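Local coordinates for alpha-acetolactate decarboxylase (Bacillus subtilis subsp. subtilis str. 168, PDB 5XNE), which catalyses the decarboxylation of (2S)-2-acetolactate to (R)-acetoin, which the cell can excrete, a step on the route from pyruvate to butanediol, at residues 35-40 against 69-74; 122-127 against 186-191; 150-155 against 177-182. One frame throughout, in Å; residues are numbered along the deposited sequence.

Contact 1 of 3, residues 35-40 against 69-74; sequences IGTFNK and RSPFCS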
loop_
_atom_site.group_PDB
_atom_site.type_symbol
_atom_site.label_atom_id
_atom_site.label_comp_id
_atom_site.label_asym_id
_atom_site.label_seq_id
_atom_site.Cartn_x
_atom_site.Cartn_y
_atom_site.Cartn_z
ATOM N N ILE B 35 2.824 3.176 16.409
ATOM C CA ILE B 35 1.736 4.078 16.812
ATOM C C ILE B 35 0.424 3.544 16.257
ATOM O O ILE B 35 0.406 2.656 15.410
ATOM C CB ILE B 35 1.939 5.530 16.308
ATOM C CG1 ILE B 35 2.023 5.576 14.779
ATOM C CG2 ILE B 35 3.182 6.163 16.934
ATOM C CD1 ILE B 35 1.956 6.988 14.199
ATOM N N GLY B 36 -0.682 4.076 16.752
ATOM C CA GLY B 36 -1.973 3.664 16.230
ATOM C C GLY B 36 -3.054 3.971 17.233
ATOM O O GLY B 36 -2.949 4.906 18.040
ATOM N N THR B 37 -4.127 3.196 17.163
ATOM C CA THR B 37 -5.211 3.359 18.118
ATOM C C THR B 37 -5.686 1.976 18.549
ATOM O O THR B 37 -5.058 0.964 18.246
ATOM C CB THR B 37 -6.358 4.210 17.525
ATOM O OG1 THR B 37 -7.335 4.492 18.535
ATOM C CG2 THR B 37 -7.031 3.505 16.335
ATOM N N PHE B 38 -6.776 1.951 19.304
ATOM C CA PHE B 38 -7.308 0.725 19.884
ATOM C C PHE B 38 -8.745 0.530 19.438
ATOM O O PHE B 38 -9.355 1.458 18.911
ATOM C CB PHE B 38 -7.267 0.778 21.410
ATOM C CG PHE B 38 -5.881 0.821 21.983
ATOM C CD1 PHE B 38 -5.144 1.997 21.973
ATOM C CD2 PHE B 38 -5.334 -0.309 22.560
ATOM C CE1 PHE B 38 -3.863 2.021 22.499
ATOM C CE2 PHE B 38 -4.057 -0.279 23.107
ATOM C CZ PHE B 38 -3.325 0.881 23.070
ATOM N N ASN B 39 -9.287 -0.655 19.681
ATOM C CA ASN B 39 -10.693 -0.883 19.380
ATOM C C ASN B 39 -11.563 0.142 20.093
ATOM O O ASN B 39 -11.241 0.601 21.201
ATOM C CB ASN B 39 -11.104 -2.307 19.746
ATOM C CG ASN B 39 -10.839 -3.286 18.607
ATOM O OD1 ASN B 39 -9.999 -3.023 17.728
ATOM N ND2 ASN B 39 -11.552 -4.414 18.605
ATOM N N LYS B 40 -12.638 0.525 19.413
ATOM C CA LYS B 40 -13.572 1.558 19.866
ATOM C C LYS B 40 -12.946 2.958 19.917
ATOM O O LYS B 40 -13.567 3.878 20.443
ATOM C CB LYS B 40 -14.153 1.202 21.246
ATOM C CG LYS B 40 -14.504 -0.269 21.430
ATOM C CD LYS B 40 -15.282 -0.486 22.733
ATOM C CE LYS B 40 -16.686 0.098 22.605
ATOM N NZ LYS B 40 -17.470 -0.510 21.486
ATOM N N ARG B 69 -7.051 -4.962 21.579
ATOM C CA ARG B 69 -7.259 -5.096 20.131
ATOM C C ARG B 69 -7.149 -3.753 19.431
ATOM O O ARG B 69 -7.380 -2.709 20.037
ATOM C CB ARG B 69 -8.627 -5.718 19.825
ATOM C CG ARG B 69 -8.806 -7.148 20.337
ATOM C CD ARG B 69 -10.258 -7.672 20.202
ATOM N NE ARG B 69 -10.826 -7.658 18.847
ATOM C CZ ARG B 69 -12.003 -8.210 18.528
ATOM N NH1 ARG B 69 -12.719 -8.822 19.468
ATOM N NH2 ARG B 69 -12.467 -8.169 17.278
ATOM N N SER B 70 -6.801 -3.779 18.144
ATOM C CA SER B 70 -6.699 -2.552 17.364
ATOM C C SER B 70 -7.268 -2.670 15.959
ATOM O O SER B 70 -7.055 -3.682 15.298
ATOM C CB SER B 70 -5.244 -2.106 17.243
ATOM O OG SER B 70 -5.176 -0.985 16.381
ATOM N N PRO B 71 -7.945 -1.609 15.481
ATOM C CA PRO B 71 -8.407 -1.514 14.092
ATOM C C PRO B 71 -7.382 -0.877 13.162
ATOM O O PRO B 71 -7.592 -0.894 11.949
ATOM C CB PRO B 71 -9.632 -0.601 14.196
ATOM C CG PRO B 71 -9.240 0.370 15.301
ATOM C CD PRO B 71 -8.429 -0.471 16.298
ATOM N N PHE B 72 -6.320 -0.295 13.719
ATOM C CA PHE B 72 -5.374 0.495 12.932
ATOM C C PHE B 72 -4.131 0.801 13.749
ATOM O O PHE B 72 -4.218 1.412 14.809
ATOM C CB PHE B 72 -6.012 1.813 12.472
ATOM C CG PHE B 72 -5.090 2.678 11.667
ATOM C CD1 PHE B 72 -4.880 2.412 10.323
ATOM C CD2 PHE B 72 -4.419 3.738 12.246
ATOM C CE1 PHE B 72 -4.015 3.198 9.563
ATOM C CE2 PHE B 72 -3.550 4.532 11.490
ATOM C CZ PHE B 72 -3.352 4.255 10.142
ATOM N N CYS B 73 -2.979 0.380 13.235
ATOM C CA CYS B 73 -1.709 0.674 13.885
ATOM C C CYS B 73 -0.580 0.316 12.919
ATOM O O CYS B 73 -0.812 -0.323 11.875
ATOM C CB CYS B 73 -1.578 -0.081 15.231
ATOM S SG CYS B 73 -2.080 -1.821 15.244
ATOM N N SER B 74 0.634 0.761 13.259
ATOM C CA SER B 74 1.804 0.591 12.402
ATOM C C SER B 74 2.990 0.224 13.301
ATOM O O SER B 74 3.185 0.877 14.326
ATOM C CB SER B 74 2.123 1.883 11.627
ATOM O OG SER B 74 0.991 2.438 10.970
#
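The hydroxyl of S70 joins the two segments by working in both directions: OG donates to T37 O at 2.7 Å across the contact and accepts from F72 N at 3.0 Å within its own segment. The second bond makes an ST turn of S70-F72. With OG anti to the backbone N (chi1 175°), the hydroxyl reaches the carbonyl of T37 from above its plane rather than along a lone pair. Next to this turn the chains pair more regularly. T37 N gives a nearly straight bond to F72 O, and I35 and S74 form an antiparallel hydrogen-bonded pair in which S74 N meets I35 O at 2.9 Å. Between them, G36 faces C73 in a non-hydrogen-bonded pair, the CA atoms of G36 and C73 only 3.8 Å apart. A side chain on G36 would run into C73 CB and F72 O, and the backbone angles of G36 themselves call for glycine. Towards the loop, N39 N bonds R69 O at 2.8 Å, and the amide of N39 crosses R69 obliquely. Its ND2 sits over one face of the guanidinium, with the two planes 53° apart, while OD1 packs on P71 CD at 3.3 Å and takes its hydrogen bond from G20 N. R69 NH2 also turns to G20, bonding its carbonyl oxygen. Strand 33-37 lies between strand 73-76 and strand 44-48; on the other side of strand 73-76 runs strand 3-7, and helix 10-14 packs against P71 and F72.

Contact 2 of 3, residues 122-127 against 186-191; sequences QTRTVE and HVFDYV. With ZN (zinc ion), chain D.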
loop_
_atom_site.group_PDB
_atom_site.type_symbol
_atom_site.label_atom_id
_atom_site.label_comp_id
_atom_site.label_asym_id
_atom_site.label_seq_id
_atom_site.Cartn_x
_atom_site.Cartn_y
_atom_site.Cartn_z
ATOM N N GLN B 122 1.283 19.960 21.286
ATOM C CA GLN B 122 -0.165 19.877 21.330
ATOM C C GLN B 122 -0.601 18.516 20.836
ATOM O O GLN B 122 -0.175 18.072 19.772
ATOM C CB GLN B 122 -0.837 20.954 20.493
ATOM C CG GLN B 122 -2.345 20.910 20.646
ATOM C CD GLN B 122 -3.050 21.983 19.856
ATOM O OE1 GLN B 122 -3.207 21.877 18.637
ATOM N NE2 GLN B 122 -3.472 23.035 20.545
ATOM N N THR B 123 -1.450 17.863 21.617
ATOM C CA THR B 123 -1.952 16.549 21.249
ATOM C C THR B 123 -3.455 16.449 21.351
ATOM O O THR B 123 -4.117 17.298 21.949
ATOM C CB THR B 123 -1.376 15.444 22.145
ATOM O OG1 THR B 123 -1.918 15.574 23.469
ATOM C CG2 THR B 123 0.156 15.507 22.193
ATOM N N ARG B 124 -3.972 15.379 20.759
ATOM C CA ARG B 124 -5.319 14.885 21.019
ATOM C C ARG B 124 -5.262 13.440 21.493
ATOM O O ARG B 124 -4.287 12.729 21.239
ATOM C CB ARG B 124 -6.196 14.949 19.775
ATOM C CG ARG B 124 -5.708 14.031 18.650
ATOM C CD ARG B 124 -6.682 12.872 18.397
ATOM N NE ARG B 124 -6.095 11.857 17.526
ATOM C CZ ARG B 124 -6.313 11.851 16.218
ATOM N NH1 ARG B 124 -7.120 12.792 15.710
ATOM N NH2 ARG B 124 -5.765 10.919 15.431
ATOM N N THR B 125 -6.318 12.987 22.159
ATOM C CA THR B 125 -6.489 11.559 22.401
ATOM C C THR B 125 -7.896 11.179 21.986
ATOM O O THR B 125 -8.866 11.651 22.575
ATOM C CB THR B 125 -6.271 11.163 23.870
ATOM O OG1 THR B 125 -7.186 11.894 24.703
ATOM C CG2 THR B 125 -4.839 11.443 24.314
ATOM N N VAL B 126 -8.021 10.347 20.961
ATOM C CA VAL B 126 -9.349 9.832 20.615
ATOM C C VAL B 126 -9.899 9.064 21.815
ATOM O O VAL B 126 -9.146 8.450 22.583
ATOM C CB VAL B 126 -9.341 8.911 19.369
ATOM C CG1 VAL B 126 -9.053 9.720 18.096
ATOM C CG2 VAL B 126 -8.359 7.760 19.547
ATOM N N GLU B 127 -11.218 9.122 21.981
ATOM C CA GLU B 127 -11.887 8.512 23.127
ATOM C C GLU B 127 -12.839 7.410 22.709
ATOM O O GLU B 127 -13.368 7.426 21.593
ATOM C CB GLU B 127 -12.692 9.548 23.913
ATOM C CG GLU B 127 -11.897 10.637 24.563
ATOM C CD GLU B 127 -12.792 11.556 25.387
ATOM O OE1 GLU B 127 -13.700 12.184 24.800
ATOM O OE2 GLU B 127 -12.604 11.626 26.619
ATOM N N HIS B 186 -1.827 11.880 20.131
ATOM C CA HIS B 186 -1.572 12.136 18.725
ATOM C C HIS B 186 -1.149 13.594 18.562
ATOM O O HIS B 186 -1.856 14.488 18.995
ATOM C CB HIS B 186 -2.831 11.830 17.895
ATOM C CG HIS B 186 -2.742 12.278 16.467
ATOM N ND1 HIS B 186 -2.448 11.411 15.432
ATOM C CD2 HIS B 186 -2.939 13.489 15.901
ATOM C CE1 HIS B 186 -2.453 12.081 14.293
ATOM N NE2 HIS B 186 -2.740 13.343 14.548
ATOM N N VAL B 187 -0.012 13.824 17.926
ATOM C CA VAL B 187 0.568 15.165 17.849
ATOM C C VAL B 187 -0.029 16.021 16.730
ATOM O O VAL B 187 -0.047 15.602 15.572
ATOM C CB VAL B 187 2.094 15.064 17.655
ATOM C CG1 VAL B 187 2.711 16.450 17.415
ATOM C CG2 VAL B 187 2.717 14.404 18.869
ATOM N N PHE B 188 -0.497 17.222 17.086
ATOM C CA PHE B 188 -0.943 18.236 16.123
ATOM C C PHE B 188 0.172 19.237 15.791
ATOM O O PHE B 188 0.284 19.711 14.659
ATOM C CB PHE B 188 -2.138 19.036 16.660
ATOM C CG PHE B 188 -3.449 18.311 16.615
ATOM C CD1 PHE B 188 -3.736 17.404 15.606
ATOM C CD2 PHE B 188 -4.410 18.555 17.588
ATOM C CE1 PHE B 188 -4.962 16.748 15.568
ATOM C CE2 PHE B 188 -5.635 17.896 17.561
ATOM C CZ PHE B 188 -5.910 16.992 16.548
ATOM N N ASP B 189 0.964 19.585 16.802
ATOM C CA ASP B 189 1.963 20.637 16.659
ATOM C C ASP B 189 2.989 20.501 17.773
ATOM O O ASP B 189 2.724 19.867 18.795
ATOM C CB ASP B 189 1.298 22.020 16.689
ATOM C CG ASP B 189 2.236 23.137 16.249
ATOM O OD1 ASP B 189 3.182 22.868 15.478
ATOM O OD2 ASP B 189 2.020 24.289 16.677
ATOM N N TYR B 190 4.169 21.073 17.565
ATOM C CA TYR B 190 5.201 21.025 18.587
ATOM C C TYR B 190 6.317 22.023 18.308
ATOM O O TYR B 190 6.530 22.428 17.172
ATOM C CB TYR B 190 5.784 19.618 18.696
ATOM C CG TYR B 190 6.299 19.055 17.395
ATOM C CD1 TYR B 190 5.440 18.429 16.499
ATOM C CD2 TYR B 190 7.642 19.134 17.065
ATOM C CE1 TYR B 190 5.907 17.908 15.316
ATOM C CE2 TYR B 190 8.123 18.612 15.880
ATOM C CZ TYR B 190 7.245 17.993 15.008
ATOM O OH TYR B 190 7.709 17.476 13.826
ATOM N N VAL B 191 7.010 22.420 19.372
ATOM C CA VAL B 191 8.219 23.220 19.261
ATOM C C VAL B 191 9.295 22.544 20.087
ATOM O O VAL B 191 9.094 22.281 21.272
ATOM C CB VAL B 191 8.018 24.667 19.745
ATOM C CG1 VAL B 191 9.338 25.432 19.671
ATOM C CG2 VAL B 191 6.947 25.354 18.924
HETATM ZN ZN ZN D . -2.469 9.115 15.272
HETATM O O HOH W 1 -4.335 8.996 13.901
HETATM O O HOH W 2 -3.043 6.966 15.055
HETATM O O HOH W 3 -4.359 8.960 16.566
#
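H186 holds the zinc ion through ND1 at 2.3 Å, and the guanidinium of R124 lies flat on the imidazole, their centres 3.8 Å apart and their planes 29° apart. H173 and H175 also bind the metal, together with three waters. Two of these waters lie at the edge of the guanidinium, in its plane; one is 2.7 Å from R124 NH2. The opposite face of the guanidinium meets V126 CG1 near its rim. A chi1 of 64° puts R124 CG between its backbone N and carbonyl carbon, where it meets H186 CB and F188 CZ, the latter 3.6 Å from R124 CG; the bend at chi2 then carries the guanidinium over the ring. The group is fixed further by a salt bridge from NE to E44 and by NH1 bonds to T232 O and Q143. A leucine in place of R124 would probably leave the H186 ring without its flat cationic cover and E44 without its charged mate. Behind this shell, paired backbones set both residues: R124 N bonds H186 O at 2.9 Å, and H186 N returns a bond to R124 O. Zinc on ND1 and E233 O on NE2 together fix the rotation of the H186 ring. Further along, F188 N bonds Q122 O at 2.8 Å, and Q122 N gives D189 O an almost straight bond. F188 and D189 both face Q122, a classic beta bulge in an antiparallel strand pair that carries one histidine of the enzyme's three-histidine zinc site.

Contact 3 of 3, residues 150-155 against 177-182; sequences NVRGTI and IDEGRN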
loop_
_atom_site.group_PDB
_atom_site.type_symbol
_atom_site.label_atom_id
_atom_site.label_comp_id
_atom_site.label_asym_id
_atom_site.label_seq_id
_atom_site.Cartn_x
_atom_site.Cartn_y
_atom_site.Cartn_z
ATOM N N ASN B 150 7.195 23.029 28.035
ATOM C CA ASN B 150 8.506 22.650 28.549
ATOM C C ASN B 150 8.513 21.256 29.159
ATOM O O ASN B 150 8.779 21.079 30.343
ATOM C CB ASN B 150 8.991 23.684 29.563
ATOM C CG ASN B 150 9.404 24.976 28.904
ATOM O OD1 ASN B 150 10.515 25.089 28.387
ATOM N ND2 ASN B 150 8.505 25.955 28.896
ATOM N N VAL B 151 8.198 20.268 28.332
ATOM C CA VAL B 151 8.011 18.908 28.807
ATOM C C VAL B 151 9.076 17.998 28.199
ATOM O O VAL B 151 9.462 18.165 27.040
ATOM C CB VAL B 151 6.581 18.402 28.464
ATOM C CG1 VAL B 151 6.321 18.470 26.947
ATOM C CG2 VAL B 151 6.339 16.998 29.003
ATOM N N ARG B 152 9.579 17.067 29.003
ATOM C CA ARG B 152 10.537 16.077 28.539
ATOM C C ARG B 152 9.781 14.817 28.124
ATOM O O ARG B 152 8.811 14.432 28.774
ATOM C CB ARG B 152 11.561 15.762 29.638
ATOM C CG ARG B 152 12.593 14.699 29.279
ATOM C CD ARG B 152 13.548 14.453 30.445
ATOM N NE ARG B 152 12.809 14.146 31.666
ATOM C CZ ARG B 152 13.100 13.146 32.494
ATOM N NH1 ARG B 152 14.121 12.340 32.237
ATOM N NH2 ARG B 152 12.357 12.949 33.578
ATOM N N GLY B 153 10.214 14.185 27.038
ATOM C CA GLY B 153 9.588 12.953 26.600
ATOM C C GLY B 153 10.047 12.539 25.213
ATOM O O GLY B 153 11.152 12.865 24.770
ATOM N N THR B 154 9.166 11.840 24.506
ATOM C CA THR B 154 9.509 11.261 23.222
ATOM C C THR B 154 8.377 11.471 22.238
ATOM O O THR B 154 7.240 11.144 22.540
ATOM C CB THR B 154 9.787 9.751 23.349
ATOM O OG1 THR B 154 10.910 9.543 24.219
ATOM C CG2 THR B 154 10.080 9.114 21.982
ATOM N N ILE B 155 8.696 12.038 21.080
ATOM C CA ILE B 155 7.782 12.034 19.937
ATOM C C ILE B 155 8.228 10.912 19.021
ATOM O O ILE B 155 9.408 10.773 18.726
ATOM C CB ILE B 155 7.782 13.360 19.184
ATOM C CG1 ILE B 155 7.149 14.461 20.044
ATOM C CG2 ILE B 155 7.040 13.222 17.854
ATOM C CD1 ILE B 155 7.136 15.833 19.392
ATOM N N ILE B 177 4.645 10.840 24.135
ATOM C CA ILE B 177 4.433 10.453 25.530
ATOM C C ILE B 177 5.505 11.135 26.387
ATOM O O ILE B 177 6.663 11.261 25.978
ATOM C CB ILE B 177 4.449 8.909 25.708
ATOM C CG1 ILE B 177 3.979 8.524 27.118
ATOM C CG2 ILE B 177 5.813 8.326 25.378
ATOM C CD1 ILE B 177 3.614 7.046 27.267
ATOM N N ASP B 178 5.112 11.608 27.563
ATOM C CA ASP B 178 6.079 12.291 28.416
ATOM C C ASP B 178 6.970 11.290 29.152
ATOM O O ASP B 178 6.699 10.087 29.187
ATOM C CB ASP B 178 5.371 13.220 29.406
ATOM C CG ASP B 178 4.701 12.471 30.537
ATOM O OD1 ASP B 178 3.970 11.491 30.286
ATOM O OD2 ASP B 178 4.929 12.859 31.702
ATOM N N GLU B 179 8.061 11.782 29.733
ATOM C CA GLU B 179 9.006 10.881 30.387
ATOM C C GLU B 179 8.367 10.184 31.592
ATOM O O GLU B 179 8.724 9.055 31.921
ATOM C CB GLU B 179 10.271 11.627 30.814
ATOM C CG GLU B 179 11.398 10.687 31.238
ATOM C CD GLU B 179 12.346 10.345 30.092
ATOM O OE1 GLU B 179 12.101 10.808 28.953
ATOM O OE2 GLU B 179 13.327 9.602 30.322
ATOM N N GLY B 180 7.397 10.843 32.219
ATOM C CA GLY B 180 6.676 10.253 33.334
ATOM C C GLY B 180 5.663 9.191 32.932
ATOM O O GLY B 180 5.036 8.572 33.787
ATOM N N ARG B 181 5.509 8.984 31.625
ATOM C CA ARG B 181 4.577 7.996 31.079
ATOM C C ARG B 181 3.143 8.162 31.607
ATOM O O ARG B 181 2.530 7.196 32.053
ATOM C CB ARG B 181 5.065 6.568 31.366
ATOM C CG ARG B 181 6.459 6.240 30.849
ATOM C CD ARG B 181 6.543 6.335 29.330
ATOM N NE ARG B 181 7.827 5.875 28.813
ATOM C CZ ARG B 181 8.757 6.668 28.286
ATOM N NH1 ARG B 181 8.559 7.980 28.193
ATOM N NH2 ARG B 181 9.890 6.146 27.847
ATOM N N ASN B 182 2.610 9.377 31.538
ATOM C CA ASN B 182 1.202 9.602 31.862
ATOM C C ASN B 182 0.418 10.271 30.746
ATOM O O ASN B 182 -0.767 9.991 30.535
ATOM C CB ASN B 182 1.079 10.452 33.125
ATOM C CG ASN B 182 1.611 9.745 34.349
ATOM O OD1 ASN B 182 1.068 8.723 34.769
ATOM N ND2 ASN B 182 2.674 10.287 34.932
HETATM O O HOH W 4 13.446 11.719 26.149
HETATM O O HOH W 5 10.603 9.379 26.923
#
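The side chain of E179 stacks against one face of the R152 guanidinium where the beta hairpin of strands 151-160 and 171-178 gives way to a type I turn, D178 to R181. From CB the chain of E179 passes beneath the guanidinium of R152: CB lies 3.6 Å from R152 CZ, and CG sits over the centre of the guanidinium, 3.2 Å from that same CZ. CG is anti to the backbone N (chi1 -168°), and the bend at chi2 carries the carboxylate back beside the guanidinium, its plane 21° from the guanidinium's. OE2 forms a salt bridge with R152 NH1 at 3.4 Å, but it stands well out of the guanidinium plane, so the pair is joined by charge and not by a directed N-H. OE1 turns the other way to two waters. One of them also donates to G153 O; the other donates to T154 OG1 and accepts from R181 NH1. T154 OG1 has a further partner in D115. The backbone ladder carries the rest: E179 N bonds R152 O, and T154 and I177 form an antiparallel hydrogen-bonded pair. G153 meets D178 with their CA atoms 4.0 Å apart, where a side chain on the glycine would collide with I177 O. I177 itself packs on strands 44-48 and 51-56. Just past the turn, N182 N donates to D178 OD1 at 2.8 Å, using the oxygen's syn lone pair. D178 O takes two donors from opposite faces of its plane, R181 N at 2.9 Å and R181 NH1 at 3.0 Å.

Overall arrangement
Contacts 1 and 2 are buried, whereas contact 3 lies nearer the surface, its centre about 16 Å from the centre of the chain. All three are antiparallel strand pairings, but their side-chain chemistry differs: a hydroxyl-held turn and a tight glycine in contact 1, a metal-bound histidine beneath an arginine in contact 2, and a stacked arginine-glutamate pair, with waters tying the glutamate to the hairpin and turn, in contact 3. Contact 3 is nested in the loop closed by contact 2, and strands 117-124 and 184-192 neighbour strands 151-160 and 171-178; Y190 packs on I155. V126 touches T37, linking contacts 2 and 1, and I35 of contact 1 approaches the zinc and packs on H173 and H175.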